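Local coordinates for Lmo0488 protein (Listeria monocytogenes serovar 1/2a, PDB 5TED) that probably acts as a LysR-type transcriptional activator of protocatechuate biosynthesis genes, its effector-binding domain, the part present here, taking up shikimate as inducer, at residues 67-79 / 197-209. Residues are numbered along the deposited sequence; the frame is centred on the assembly and turned at random.
Sequences PDIEFLPLTKQEL and KDFALRYGKKHFL
Leu74 and Gly204 meet backbone to backbone where strand 69-77 passes the C-terminal helix, their CA atoms 5.0 Å apart. Gly204 suits this place because the carbonyl of Leu74 occupies the position a side chain would need; its CA instead makes a CH···O contact with Leu74 O at 3.3 Å. The same oxygen lies near the plane of the Phe208 ring, at its edge, and is covered by Leu209 CG. Its direction is consistent with the classic beta bulge that Leu74 and Thr75 form opposite Ile179 of strand 177-184. With CG anti to the backbone N (chi1 177°), Leu74 rests CD1 on the carbonyl oxygen of Ala200, 3.2 Å from Ala200 O and 4.1 Å from Ala200 CB; a small residue lets the leucine come this near the helix backbone. Thr75 crosses Phe208 at a slant, its OG1 3.4 Å from Phe208 CB. The wider pi-type turn at 204-208 lets Gly204 O accept from both Phe208 N and Leu209 N, and Leu209 reaches back to Pro73 and Thr75.

Toward the earlier turns of the helix the contact is looser and wetter: a water donates to both Pro73 O and Leu201 O. One spot here is locally tight, where Leu72 and Leu201 cross at about a right angle with their CD1 methyls 3.4 Å apart. Farther along, the extended chain of Lys197 spans the wider gap and places NZ 2.6 Å from Glu70 OE1, nearly along the C-O axis, in a salt bridge; Ser183 is a second partner of NZ. At the other end, the exposed Lys76 lays its CE against Leu209 O.

The helix thus packs on a shikimate-binding domain of periplasmic-binding-protein type largely through apolar contact. One charged pair, Glu70 with Lys197, ties the strand to the earlier turns of the helix, whereas the buried Leu74 O finds no conventional hydrogen-bond donor, a cost that the weak CH···O contact probably offsets only in part.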
# COMPACT_ATOMS: atom_id res chain seq x y z
N PRO A 67 -15.00 -4.88 -23.12
CA PRO A 67 -15.15 -4.05 -24.33
C PRO A 67 -15.55 -2.61 -24.05
O PRO A 67 -15.38 -1.76 -24.93
CB PRO A 67 -16.23 -4.80 -25.12
CG PRO A 67 -17.04 -5.48 -24.06
CD PRO A 67 -16.06 -5.90 -23.01
N ASP A 68 -16.10 -2.32 -22.87
CA ASP A 68 -16.46 -0.96 -22.51
C ASP A 68 -15.28 -0.11 -22.08
O ASP A 68 -15.43 1.11 -21.94
CB ASP A 68 -17.52 -0.98 -21.40
CG ASP A 68 -18.80 -1.67 -21.83
OD1 ASP A 68 -19.13 -1.63 -23.05
OD2 ASP A 68 -19.48 -2.25 -20.96
N ILE A 69 -14.12 -0.72 -21.85
CA ILE A 69 -12.95 -0.00 -21.34
C ILE A 69 -11.90 0.06 -22.43
O ILE A 69 -11.61 -0.95 -23.08
CB ILE A 69 -12.40 -0.67 -20.08
CG1 ILE A 69 -13.44 -0.61 -18.96
CG2 ILE A 69 -11.14 0.05 -19.62
CD1 ILE A 69 -13.05 -1.30 -17.72
N GLU A 70 -11.36 1.25 -22.65
CA GLU A 70 -10.25 1.44 -23.57
C GLU A 70 -8.95 1.37 -22.78
O GLU A 70 -8.75 2.15 -21.84
CB GLU A 70 -10.36 2.79 -24.27
CG GLU A 70 -9.14 3.13 -25.08
CD GLU A 70 -9.15 4.56 -25.53
OE1 GLU A 70 -8.92 5.46 -24.71
OE2 GLU A 70 -9.39 4.77 -26.73
N PHE A 71 -8.05 0.47 -23.17
CA PHE A 71 -6.73 0.35 -22.56
C PHE A 71 -5.69 0.82 -23.56
O PHE A 71 -5.65 0.32 -24.69
CB PHE A 71 -6.44 -1.10 -22.16
CG PHE A 71 -7.37 -1.67 -21.12
CD1 PHE A 71 -8.54 -2.34 -21.51
CD2 PHE A 71 -7.08 -1.58 -19.77
CE1 PHE A 71 -9.40 -2.89 -20.56
CE2 PHE A 71 -7.93 -2.15 -18.81
CZ PHE A 71 -9.10 -2.80 -19.21
N LEU A 72 -4.87 1.80 -23.18
CA LEU A 72 -3.78 2.29 -24.02
C LEU A 72 -2.46 2.17 -23.26
O LEU A 72 -2.39 2.56 -22.09
CB LEU A 72 -4.00 3.75 -24.48
CG LEU A 72 -5.21 3.94 -25.41
CD1 LEU A 72 -5.44 5.39 -25.68
CD2 LEU A 72 -4.97 3.23 -26.72
N PRO A 73 -1.40 1.67 -23.90
CA PRO A 73 -0.16 1.40 -23.17
C PRO A 73 0.41 2.68 -22.56
O PRO A 73 0.44 3.73 -23.21
CB PRO A 73 0.76 0.81 -24.25
CG PRO A 73 0.20 1.30 -25.55
CD PRO A 73 -1.28 1.41 -25.35
N LEU A 74 0.82 2.59 -21.30
CA LEU A 74 1.37 3.75 -20.59
C LEU A 74 2.79 3.52 -20.11
O LEU A 74 3.67 4.35 -20.37
CB LEU A 74 0.48 4.14 -19.40
CG LEU A 74 1.01 5.31 -18.55
CD1 LEU A 74 1.03 6.62 -19.33
CD2 LEU A 74 0.18 5.45 -17.27
N THR A 75 3.06 2.40 -19.43
CA THR A 75 4.41 2.11 -18.95
C THR A 75 4.57 0.59 -18.86
O THR A 75 3.72 -0.16 -19.33
CB THR A 75 4.67 2.83 -17.61
OG1 THR A 75 6.02 2.62 -17.21
CG2 THR A 75 3.71 2.33 -16.51
N LYS A 76 5.68 0.14 -18.28
CA LYS A 76 5.94 -1.29 -18.18
C LYS A 76 6.76 -1.57 -16.94
O LYS A 76 7.35 -0.67 -16.34
CB LYS A 76 6.68 -1.82 -19.42
CG LYS A 76 8.07 -1.24 -19.59
CD LYS A 76 8.60 -1.54 -20.99
CE LYS A 76 9.90 -0.80 -21.26
NZ LYS A 76 10.85 -1.02 -20.13
N GLN A 77 6.81 -2.85 -16.55
CA GLN A 77 7.64 -3.27 -15.42
C GLN A 77 8.37 -4.55 -15.78
O GLN A 77 7.98 -5.28 -16.69
CB GLN A 77 6.81 -3.47 -14.15
CG GLN A 77 6.17 -2.20 -13.65
CD GLN A 77 5.23 -2.43 -12.50
OE1 GLN A 77 4.51 -3.43 -12.46
NE2 GLN A 77 5.24 -1.50 -11.55
N GLU A 78 9.43 -4.82 -15.03
CA GLU A 78 10.18 -6.06 -15.15
C GLU A 78 9.79 -6.97 -13.99
O GLU A 78 9.90 -6.58 -12.82
CB GLU A 78 11.68 -5.78 -15.13
CG GLU A 78 12.56 -7.03 -15.16
CD GLU A 78 14.02 -6.74 -14.79
OE1 GLU A 78 14.37 -5.55 -14.57
OE2 GLU A 78 14.81 -7.71 -14.70
N LEU A 79 9.34 -8.19 -14.30
CA LEU A 79 9.10 -9.17 -13.26
C LEU A 79 10.42 -9.80 -12.81
O LEU A 79 11.27 -10.14 -13.63
CB LEU A 79 8.15 -10.25 -13.76
CG LEU A 79 6.71 -9.79 -13.91
CD1 LEU A 79 5.82 -10.99 -14.24
CD2 LEU A 79 6.27 -9.05 -12.65
N LYS A 197 -5.05 12.80 -19.93
CA LYS A 197 -4.91 11.55 -20.67
C LYS A 197 -3.92 11.71 -21.82
O LYS A 197 -2.99 10.92 -21.96
CB LYS A 197 -6.27 11.10 -21.20
CG LYS A 197 -6.24 9.79 -22.00
CD LYS A 197 -7.61 9.51 -22.64
CE LYS A 197 -7.61 8.21 -23.42
NZ LYS A 197 -8.98 7.94 -23.96
N ASP A 198 -4.12 12.74 -22.66
CA ASP A 198 -3.22 12.95 -23.79
C ASP A 198 -1.79 13.19 -23.33
O ASP A 198 -0.84 12.65 -23.90
CB ASP A 198 -3.71 14.12 -24.64
CG ASP A 198 -5.02 13.84 -25.36
OD1 ASP A 198 -5.44 12.67 -25.42
OD2 ASP A 198 -5.62 14.81 -25.89
N PHE A 199 -1.62 14.02 -22.30
CA PHE A 199 -0.29 14.27 -21.77
C PHE A 199 0.38 12.98 -21.32
O PHE A 199 1.55 12.72 -21.65
CB PHE A 199 -0.35 15.26 -20.61
CG PHE A 199 0.87 15.23 -19.76
CD1 PHE A 199 1.98 15.98 -20.09
CD2 PHE A 199 0.90 14.44 -18.62
CE1 PHE A 199 3.12 15.92 -19.31
CE2 PHE A 199 2.03 14.39 -17.83
CZ PHE A 199 3.14 15.14 -18.18
N ALA A 200 -0.35 12.17 -20.55
CA ALA A 200 0.25 10.97 -19.97
C ALA A 200 0.63 9.96 -21.04
O ALA A 200 1.69 9.34 -20.95
CB ALA A 200 -0.71 10.34 -18.97
N LEU A 201 -0.22 9.77 -22.05
CA LEU A 201 0.12 8.82 -23.10
C LEU A 201 1.36 9.26 -23.88
O LEU A 201 2.23 8.44 -24.22
CB LEU A 201 -1.07 8.63 -24.03
CG LEU A 201 -2.21 7.83 -23.38
CD1 LEU A 201 -3.42 7.72 -24.30
CD2 LEU A 201 -1.72 6.44 -22.99
N ARG A 202 1.43 10.56 -24.21
CA ARG A 202 2.61 11.10 -24.88
C ARG A 202 3.85 10.91 -24.03
O ARG A 202 4.92 10.52 -24.53
CB ARG A 202 2.42 12.58 -25.19
CG ARG A 202 1.57 12.91 -26.42
CD ARG A 202 1.74 14.40 -26.84
NE ARG A 202 1.67 15.34 -25.71
CZ ARG A 202 0.56 15.95 -25.30
NH1 ARG A 202 -0.60 15.74 -25.92
NH2 ARG A 202 0.60 16.78 -24.25
N TYR A 203 3.74 11.21 -22.73
CA TYR A 203 4.88 11.09 -21.82
C TYR A 203 5.35 9.64 -21.70
O TYR A 203 6.55 9.36 -21.76
CB TYR A 203 4.47 11.62 -20.44
CG TYR A 203 5.66 11.92 -19.54
CD1 TYR A 203 6.22 10.93 -18.73
CD2 TYR A 203 6.25 13.18 -19.53
CE1 TYR A 203 7.31 11.19 -17.92
CE2 TYR A 203 7.33 13.47 -18.73
CZ TYR A 203 7.87 12.47 -17.93
OH TYR A 203 8.98 12.75 -17.14
N GLY A 204 4.41 8.71 -21.53
CA GLY A 204 4.76 7.30 -21.44
C GLY A 204 5.43 6.79 -22.71
O GLY A 204 6.40 6.03 -22.65
N LYS A 205 4.92 7.20 -23.87
CA LYS A 205 5.56 6.82 -25.12
C LYS A 205 7.01 7.30 -25.15
O LYS A 205 7.90 6.56 -25.57
CB LYS A 205 4.77 7.39 -26.30
CG LYS A 205 5.24 6.92 -27.67
CD LYS A 205 4.32 7.46 -28.76
CE LYS A 205 4.75 6.94 -30.14
NZ LYS A 205 3.79 7.36 -31.21
N LYS A 206 7.26 8.53 -24.70
CA LYS A 206 8.58 9.13 -24.79
C LYS A 206 9.53 8.59 -23.72
O LYS A 206 10.71 8.34 -24.00
CB LYS A 206 8.47 10.65 -24.69
CG LYS A 206 9.78 11.38 -24.87
CD LYS A 206 9.53 12.87 -24.97
CE LYS A 206 10.83 13.63 -25.20
NZ LYS A 206 11.43 13.32 -26.52
N HIS A 207 9.04 8.37 -22.49
CA HIS A 207 9.93 8.10 -21.38
C HIS A 207 9.75 6.75 -20.71
O HIS A 207 10.67 6.32 -20.01
CB HIS A 207 9.78 9.17 -20.29
CG HIS A 207 10.02 10.56 -20.80
ND1 HIS A 207 11.27 11.02 -21.15
CD2 HIS A 207 9.17 11.60 -20.95
CE1 HIS A 207 11.18 12.28 -21.54
NE2 HIS A 207 9.92 12.66 -21.42
N PHE A 208 8.59 6.11 -20.84
CA PHE A 208 8.30 4.89 -20.09
C PHE A 208 8.35 3.61 -20.92
O PHE A 208 8.77 2.57 -20.41
CB PHE A 208 6.90 4.98 -19.45
CG PHE A 208 6.77 6.06 -18.39
CD1 PHE A 208 7.88 6.56 -17.74
CD2 PHE A 208 5.51 6.54 -18.03
CE1 PHE A 208 7.74 7.56 -16.76
CE2 PHE A 208 5.36 7.51 -17.04
CZ PHE A 208 6.48 8.02 -16.41
N LEU A 209 7.97 3.66 -22.20
CA LEU A 209 7.75 2.42 -22.94
C LEU A 209 8.94 1.97 -23.78
O LEU A 209 8.99 0.80 -24.15
CB LEU A 209 6.51 2.56 -23.82
CG LEU A 209 5.18 2.66 -23.07
CD1 LEU A 209 4.05 3.14 -23.97
CD2 LEU A 209 4.80 1.31 -22.46
O HOH W 1 1.68 5.66 -24.74